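Local coordinates for protein luciferase-like monooxygenase (Streptomyces bottropensis, PDB 4US5) that probably acts as a flavin-utilising monooxygenase of the bacterial luciferase family, incorporating an atom of molecular oxygen into its substrate, at residues Q12-E17 against R320-S325; R139-L144 against A182-P187; S176-A181 against R200-T205. All blocks are in the same frame, centred on the assembly; numbering follows the deposited sequence.

All three contacts lie on one chain of the luciferase-like TIM barrel. Contact 1 ties the loop following strand 6-11 to helix 319-332, so it closes the chain nearly end to end, and contacts 2 and 3 are nested within the span it encloses. Its centre lies about 33 Å from that of contact 2 and about 30 Å from that of contact 3, across the centre of the chain. Contacts 2 and 3 share helix 175-184, with centres about 14 Å apart, and meet directly: L186 N probably donates a hydrogen bond to A181 O at 2.9 Å. Q12 of contact 1 binds a sodium ion. In contact 2 the side chain of L141 is about 9 Å from a bound sodium ion.

Contact 1: Q12-E17 against R320-S325; sequences QAPVVE and RDRLRS. With NA (sodium ion), chain R.
The guanidinium of R322 reaches the loop at Q12 and P14, where the P14 ring carbon CD and the Q12 amide oxygen approach it obliquely. R322 NH2 is 4.2 Å from P14 CD and 4.3 Å from Q12 OE1, a loose approach with no hydrogen bond across. At the edge of the guanidinium, in its plane, lies a modelled sodium ion, 3.0 Å from R322 NH2. Such closeness is unusual for two cations and should be read with caution. The same ion is bound by Q12 OE1 at 2.6 Å; V10 O shares it, and S314 also belongs to the site. A second flat group, R324, belongs to the helix alone: R320 O sits 3.4 Å above one face, over its centre, while D321 OD1 lies at the edge, forming a salt bridge with R324 NH2 of 2.7 Å.

R322 spans the gap because its chain is extended from CG to NE, starting with CG anti to the backbone N (chi1 -170°). Its far end is gripped from outside the two segments: NH2 makes a salt bridge to E11, and NE bonds to S314 OG. Q12 is bent at chi2 (-75°), and while its oxygen meets the ion, its NE2 bonds to S314 O. These ties fix the rotation of both planar ends, and the negative charge of E11, which also accepts from A13 N, probably balances the buried arginine.

S314 thus holds both Q12 and R322. It follows strand 309-313, which pairs in parallel with strand 6-11, so the contact bridges the seam where the last strand of the TIM barrel meets the first. Helix 319-332 lies beside helix 21-38, whose L31 packs on R322, and the 12-17 loop joins strand 6-11 to that helix.

Contact 2: R139-L144 against A182-P187; sequences RRLEQL and ARLGLP
L141 is the first residue of helix 134-147 to meet the other segment, and its CD2 methyl serves two leucines at once. One residue earlier, R140 forms a salt bridge with D125 of the second subunit, which ties this helix to the dimer partner. L141 CD2 lies 3.8 Å from L186 CD1, the two side chains reaching tip to tip, and 4.0 Å from L184 CD1, where the side chains cross obliquely. With CG anti to the backbone N (chi1 -166°), the isobutyl group of L141 projects to the gap between the helices, and it also packs on I109 of strand 105-110.

E142, next along, lies at the exposed margin. Its chain bends at chi2 (83°), which brings the carboxylate over the L184 CD2 methyl; E142 OE2 is 3.5 Å and E142 OE1 3.6 Å from that carbon. L184 is therefore divided, one methyl turned to a leucine and the other to a carboxylate.

The second segment holds the end of helix 175-184. G185, with positive phi (68°), closes it in a Schellman motif, and the chain turns so that L184, from the last turn, and L186, just beyond it, both point at helix 134-147. L186 also packs on L168 of strand 167-172. The two helices are thus neighbours on the outside of the TIM barrel, flanking that strand.

No hydrogen bond crosses between the segments. E142 OE1 stays 6.7 Å from R183 NE, and its pairing with R145 is long and weak. Cohesion here is accordingly mainly that of leucine methyl groups, those of L141 and L186 buried and L184 nearer the surface, with the carboxylate laid along their outer margin.

Contact 3: S176-A181 against R200-T205; sequences SSAEAA and REAMDT
Apolar and van der Waals packing carries this contact, beginning with A178 and A202. Their CA atoms are 5.7 Å apart, a close approach of two helices permitted by the single methyl on each side. A178 CB points at the partner helix and lands 3.3 Å from A202 O, while its distance to A202 CB is 4.2 Å; the methyl thus sits against a turn of backbone more than against another side chain. Nearer the surface, E179 CG and T205 CG2 touch at 3.6 Å as their side chains cross. With OG1 of T205 beside the backbone N (chi1 -64°), CG2 is left anti to that nitrogen, which presents the methyl to helix 175-184. V175 of that helix also lies against T205.

The two helices belong to successive beta-alpha units of the TIM barrel: helix 175-184 precedes strand 188-191 and helix 199-209 follows it. That strand forms the floor beneath them, with A178 on Y188 and A202 on Y190. M203, a selenomethionine, turns away from helix 175-184 to Y190 and to T305 of helix 291-305.

Hydrogen bonding stays inside each helix or leads to the barrel. T205 OG1 donates to E201 O at 2.8 Å, from above the carbonyl plane by 39°, and T205 N reaches the same oxygen from the opposite face. The doubly engaged carbonyl ties down the hydroxyl and so fixes the methyl that meets E179. S177 OG bonds to S174 O and to Y188 OH, linking helix 175-184 to the strand below.

Charge contributes little across the gap. E179 and E201 carry like charges on the exposed side, with E179 OE2 and E201 OE2 6.2 Å apart and no direct contact between the carboxylates.

Contact 1: Q12-E17 against R320-S325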
# COMPACT_ATOMS: atom_id res chain seq x y z
N GLN B 12 -10.71 3.99 -11.81
CA GLN B 12 -10.28 5.24 -11.18
C GLN B 12 -11.08 5.57 -9.90
O GLN B 12 -10.76 6.49 -9.18
CB GLN B 12 -10.32 6.37 -12.20
CG GLN B 12 -11.68 6.98 -12.46
CD GLN B 12 -12.62 6.14 -13.30
OE1 GLN B 12 -12.59 4.90 -13.29
NE2 GLN B 12 -13.56 6.81 -13.93
N ALA B 13 -12.08 4.73 -9.61
CA ALA B 13 -12.89 4.86 -8.38
C ALA B 13 -13.58 6.22 -8.27
O ALA B 13 -13.33 6.99 -7.35
CB ALA B 13 -12.06 4.56 -7.16
N PRO B 14 -14.47 6.50 -9.22
CA PRO B 14 -15.14 7.78 -9.16
C PRO B 14 -16.01 7.90 -7.91
O PRO B 14 -16.52 6.91 -7.40
CB PRO B 14 -15.97 7.82 -10.45
CG PRO B 14 -15.94 6.46 -10.99
CD PRO B 14 -14.92 5.66 -10.33
N VAL B 15 -16.15 9.12 -7.42
CA VAL B 15 -17.04 9.41 -6.30
C VAL B 15 -18.30 10.03 -6.88
O VAL B 15 -18.23 10.99 -7.68
CB VAL B 15 -16.39 10.36 -5.31
CG1 VAL B 15 -17.29 10.53 -4.07
CG2 VAL B 15 -15.00 9.83 -4.89
N VAL B 16 -19.44 9.47 -6.51
CA VAL B 16 -20.68 9.79 -7.22
C VAL B 16 -21.66 10.53 -6.25
O VAL B 16 -21.61 10.36 -5.04
CB VAL B 16 -21.35 8.55 -7.78
CG1 VAL B 16 -20.32 7.73 -8.60
CG2 VAL B 16 -21.95 7.67 -6.70
N GLU B 17 -22.47 11.38 -6.83
CA GLU B 17 -23.40 12.21 -6.06
C GLU B 17 -24.28 11.36 -5.16
O GLU B 17 -24.88 10.38 -5.59
CB GLU B 17 -24.29 13.05 -6.97
CG GLU B 17 -25.16 14.05 -6.19
CD GLU B 17 -24.30 15.12 -5.53
OE1 GLU B 17 -23.52 15.80 -6.25
OE2 GLU B 17 -24.35 15.25 -4.30
N ARG B 320 -25.38 -0.27 -9.73
CA ARG B 320 -26.18 -1.32 -10.36
C ARG B 320 -26.09 -1.21 -11.90
O ARG B 320 -26.01 -2.22 -12.60
CB ARG B 320 -27.66 -1.25 -9.93
CG ARG B 320 -27.89 -1.44 -8.42
CD ARG B 320 -29.22 -0.91 -7.92
NE ARG B 320 -29.25 0.55 -7.84
CZ ARG B 320 -30.25 1.29 -7.34
NH1 ARG B 320 -31.34 0.70 -6.86
NH2 ARG B 320 -30.16 2.60 -7.34
N ASP B 321 -26.12 0.01 -12.40
CA ASP B 321 -25.93 0.26 -13.82
C ASP B 321 -24.49 -0.14 -14.24
O ASP B 321 -24.26 -0.64 -15.34
CB ASP B 321 -26.17 1.74 -14.15
CG ASP B 321 -27.64 2.13 -14.06
OD1 ASP B 321 -28.50 1.21 -14.08
OD2 ASP B 321 -27.90 3.34 -13.98
N ARG B 322 -23.53 0.16 -13.39
CA ARG B 322 -22.16 -0.10 -13.71
C ARG B 322 -21.86 -1.59 -13.81
O ARG B 322 -21.24 -2.05 -14.76
CB ARG B 322 -21.26 0.53 -12.67
CG ARG B 322 -19.80 0.51 -13.07
CD ARG B 322 -18.90 0.86 -11.90
NE ARG B 322 -17.60 1.28 -12.40
CZ ARG B 322 -16.54 1.50 -11.62
NH1 ARG B 322 -16.61 1.33 -10.32
NH2 ARG B 322 -15.41 1.91 -12.18
N LEU B 323 -22.26 -2.36 -12.80
CA LEU B 323 -22.08 -3.78 -12.82
C LEU B 323 -22.75 -4.42 -14.05
O LEU B 323 -22.15 -5.27 -14.72
CB LEU B 323 -22.60 -4.43 -11.53
CG LEU B 323 -21.85 -4.04 -10.27
CD1 LEU B 323 -22.50 -4.63 -9.05
CD2 LEU B 323 -20.38 -4.44 -10.33
N ARG B 324 -23.93 -3.93 -14.38
CA ARG B 324 -24.64 -4.38 -15.59
C ARG B 324 -23.80 -4.18 -16.85
O ARG B 324 -23.73 -5.08 -17.70
CB ARG B 324 -26.03 -3.69 -15.78
CG ARG B 324 -27.18 -4.47 -15.14
CD ARG B 324 -28.57 -3.94 -15.46
NE ARG B 324 -28.80 -2.63 -14.89
CZ ARG B 324 -29.29 -2.41 -13.66
NH1 ARG B 324 -29.65 -3.43 -12.88
NH2 ARG B 324 -29.47 -1.17 -13.24
N SER B 325 -23.21 -3.00 -16.97
CA SER B 325 -22.37 -2.69 -18.13
C SER B 325 -21.26 -3.70 -18.30
O SER B 325 -21.09 -4.28 -19.38
CB SER B 325 -21.84 -1.23 -18.04
OG SER B 325 -21.09 -0.88 -19.21
NA NA R . -13.51 2.74 -14.37

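Contact 2: R139-L144 against A182-P187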
# COMPACT_ATOMS: atom_id res chain seq x y z
N ARG B 139 13.94 7.72 -17.67
CA ARG B 139 15.07 7.42 -16.80
C ARG B 139 14.64 6.70 -15.50
O ARG B 139 15.28 5.74 -15.08
CB ARG B 139 15.78 8.70 -16.42
CG ARG B 139 17.12 8.49 -15.72
CD ARG B 139 17.67 9.76 -15.09
NE ARG B 139 18.01 10.80 -16.08
CZ ARG B 139 19.22 10.95 -16.65
NH1 ARG B 139 20.22 10.13 -16.36
NH2 ARG B 139 19.42 11.93 -17.52
N ARG B 140 13.60 7.20 -14.87
CA ARG B 140 13.05 6.56 -13.65
C ARG B 140 12.58 5.15 -13.95
O ARG B 140 12.77 4.23 -13.16
CB ARG B 140 11.88 7.36 -13.11
CG ARG B 140 12.27 8.59 -12.37
CD ARG B 140 11.06 9.48 -12.12
NE ARG B 140 11.50 10.69 -11.47
CZ ARG B 140 11.70 10.82 -10.18
NH1 ARG B 140 11.36 9.88 -9.34
NH2 ARG B 140 12.20 11.95 -9.72
N LEU B 141 12.00 4.98 -15.11
CA LEU B 141 11.50 3.71 -15.53
C LEU B 141 12.65 2.69 -15.72
O LEU B 141 12.51 1.52 -15.36
CB LEU B 141 10.69 3.91 -16.82
CG LEU B 141 9.78 2.84 -17.37
CD1 LEU B 141 8.87 2.24 -16.32
CD2 LEU B 141 8.95 3.46 -18.50
N GLU B 142 13.77 3.14 -16.25
CA GLU B 142 14.98 2.31 -16.33
C GLU B 142 15.51 1.97 -14.95
O GLU B 142 15.94 0.86 -14.69
CB GLU B 142 16.14 3.04 -17.07
CG GLU B 142 16.89 2.11 -18.03
CD GLU B 142 16.18 1.98 -19.34
OE1 GLU B 142 16.47 2.80 -20.26
OE2 GLU B 142 15.34 1.05 -19.45
N GLN B 143 15.54 2.96 -14.07
CA GLN B 143 15.97 2.74 -12.70
C GLN B 143 15.07 1.70 -12.01
O GLN B 143 15.55 0.83 -11.29
CB GLN B 143 15.88 4.01 -11.89
CG GLN B 143 16.94 5.05 -12.08
CD GLN B 143 16.77 6.14 -11.05
OE1 GLN B 143 15.93 7.03 -11.20
NE2 GLN B 143 17.51 6.04 -9.94
N LEU B 144 13.77 1.83 -12.21
CA LEU B 144 12.80 0.88 -11.63
C LEU B 144 13.09 -0.52 -12.12
O LEU B 144 13.11 -1.46 -11.36
CB LEU B 144 11.38 1.32 -12.00
CG LEU B 144 10.24 0.40 -11.61
CD1 LEU B 144 10.27 0.09 -10.12
CD2 LEU B 144 8.93 1.07 -12.01
N ALA B 182 7.85 1.52 -27.14
CA ALA B 182 8.48 0.74 -28.22
C ALA B 182 9.99 0.61 -28.02
O ALA B 182 10.54 -0.48 -28.06
CB ALA B 182 8.18 1.40 -29.55
N ARG B 183 10.63 1.74 -27.77
CA ARG B 183 12.06 1.80 -27.57
C ARG B 183 12.49 0.87 -26.45
O ARG B 183 13.53 0.21 -26.53
CB ARG B 183 12.45 3.25 -27.29
CG ARG B 183 13.92 3.52 -27.10
CD ARG B 183 14.19 5.02 -27.06
NE ARG B 183 13.78 5.58 -25.78
CZ ARG B 183 12.84 6.51 -25.60
NH1 ARG B 183 12.17 7.07 -26.62
NH2 ARG B 183 12.58 6.90 -24.36
N LEU B 184 11.71 0.83 -25.38
CA LEU B 184 12.08 0.11 -24.16
C LEU B 184 11.58 -1.33 -24.14
O LEU B 184 11.89 -2.08 -23.22
CB LEU B 184 11.55 0.87 -22.93
CG LEU B 184 12.16 2.26 -22.73
CD1 LEU B 184 11.38 3.04 -21.67
CD2 LEU B 184 13.62 2.16 -22.34
N GLY B 185 10.81 -1.70 -25.14
CA GLY B 185 10.29 -3.05 -25.24
C GLY B 185 9.28 -3.35 -24.15
O GLY B 185 9.24 -4.45 -23.64
N LEU B 186 8.45 -2.37 -23.83
CA LEU B 186 7.46 -2.55 -22.78
C LEU B 186 6.07 -2.81 -23.31
O LEU B 186 5.69 -2.22 -24.33
CB LEU B 186 7.41 -1.31 -21.91
CG LEU B 186 8.61 -1.16 -21.01
CD1 LEU B 186 8.60 0.23 -20.40
CD2 LEU B 186 8.65 -2.23 -19.94
N PRO B 187 5.28 -3.60 -22.57
CA PRO B 187 3.86 -3.66 -22.83
C PRO B 187 3.28 -2.24 -22.65
O PRO B 187 3.78 -1.48 -21.84
CB PRO B 187 3.34 -4.62 -21.75
CG PRO B 187 4.52 -5.43 -21.35
CD PRO B 187 5.68 -4.52 -21.49

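Contact 3: S176-A181 against R200-T205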
# COMPACT_ATOMS: atom_id res chain seq x y z
N SER B 176 4.31 10.19 -28.35
CA SER B 176 5.60 10.14 -27.70
C SER B 176 5.73 8.97 -26.71
O SER B 176 6.75 8.28 -26.66
CB SER B 176 5.82 11.52 -27.04
OG SER B 176 6.03 11.49 -25.65
N SER B 177 4.67 8.71 -25.95
CA SER B 177 4.72 7.59 -24.98
C SER B 177 4.82 6.27 -25.69
O SER B 177 5.47 5.35 -25.22
CB SER B 177 3.47 7.64 -24.04
OG SER B 177 2.27 7.50 -24.78
N ALA B 178 4.14 6.16 -26.82
CA ALA B 178 4.13 4.96 -27.59
C ALA B 178 5.56 4.68 -28.15
O ALA B 178 5.98 3.54 -28.22
CB ALA B 178 3.11 5.06 -28.72
N GLU B 179 6.25 5.75 -28.57
CA GLU B 179 7.67 5.66 -29.00
C GLU B 179 8.55 5.17 -27.89
O GLU B 179 9.42 4.33 -28.08
CB GLU B 179 8.17 7.03 -29.50
CG GLU B 179 7.62 7.40 -30.87
CD GLU B 179 7.79 8.88 -31.25
OE1 GLU B 179 8.29 9.69 -30.43
OE2 GLU B 179 7.39 9.23 -32.38
N ALA B 180 8.32 5.69 -26.68
CA ALA B 180 9.12 5.29 -25.52
C ALA B 180 8.88 3.83 -25.15
O ALA B 180 9.83 3.07 -24.95
CB ALA B 180 8.84 6.20 -24.34
N ALA B 181 7.61 3.41 -25.14
CA ALA B 181 7.29 2.03 -24.85
C ALA B 181 7.90 1.10 -25.86
O ALA B 181 8.40 0.02 -25.53
CB ALA B 181 5.77 1.84 -24.82
N ARG B 200 -5.01 5.81 -33.42
CA ARG B 200 -4.50 5.00 -34.52
C ARG B 200 -3.00 5.19 -34.72
O ARG B 200 -2.25 4.21 -34.81
CB ARG B 200 -5.29 5.31 -35.80
CG ARG B 200 -4.79 4.51 -37.00
CD ARG B 200 -5.59 4.85 -38.22
NE ARG B 200 -6.95 4.29 -38.21
CZ ARG B 200 -7.27 3.05 -38.55
NH1 ARG B 200 -6.34 2.18 -38.87
NH2 ARG B 200 -8.52 2.67 -38.57
N GLU B 201 -2.55 6.43 -34.76
CA GLU B 201 -1.13 6.71 -34.97
C GLU B 201 -0.27 6.15 -33.85
O GLU B 201 0.80 5.55 -34.10
CB GLU B 201 -0.86 8.22 -35.13
CG GLU B 201 0.60 8.57 -35.34
CD GLU B 201 0.90 10.06 -35.42
OE1 GLU B 201 -0.03 10.89 -35.45
OE2 GLU B 201 2.10 10.40 -35.48
N ALA B 202 -0.70 6.35 -32.61
CA ALA B 202 0.05 5.89 -31.45
C ALA B 202 0.21 4.38 -31.45
O ALA B 202 1.31 3.89 -31.25
CB ALA B 202 -0.61 6.36 -30.15
N MSE B 203 -0.86 3.65 -31.70
CA MSE B 203 -0.82 2.21 -31.68
C MSE B 203 -0.01 1.68 -32.88
O MSE B 203 0.71 0.70 -32.76
CB MSE B 203 -2.21 1.63 -31.60
CG MSE B 203 -2.91 2.06 -30.28
SE MSE B 203 -2.19 1.02 -28.76
CE MSE B 203 -3.44 -0.50 -28.87
N ASP B 204 -0.13 2.35 -34.03
CA ASP B 204 0.72 2.00 -35.21
C ASP B 204 2.20 2.19 -34.88
O ASP B 204 3.01 1.31 -35.15
CB ASP B 204 0.35 2.87 -36.41
CG ASP B 204 -0.93 2.41 -37.10
OD1 ASP B 204 -1.41 1.31 -36.80
OD2 ASP B 204 -1.46 3.17 -37.96
N THR B 205 2.52 3.34 -34.29
CA THR B 205 3.89 3.70 -33.92
C THR B 205 4.50 2.74 -32.92
O THR B 205 5.66 2.29 -33.07
CB THR B 205 3.94 5.13 -33.35
OG1 THR B 205 3.56 6.04 -34.39
CG2 THR B 205 5.33 5.50 -32.87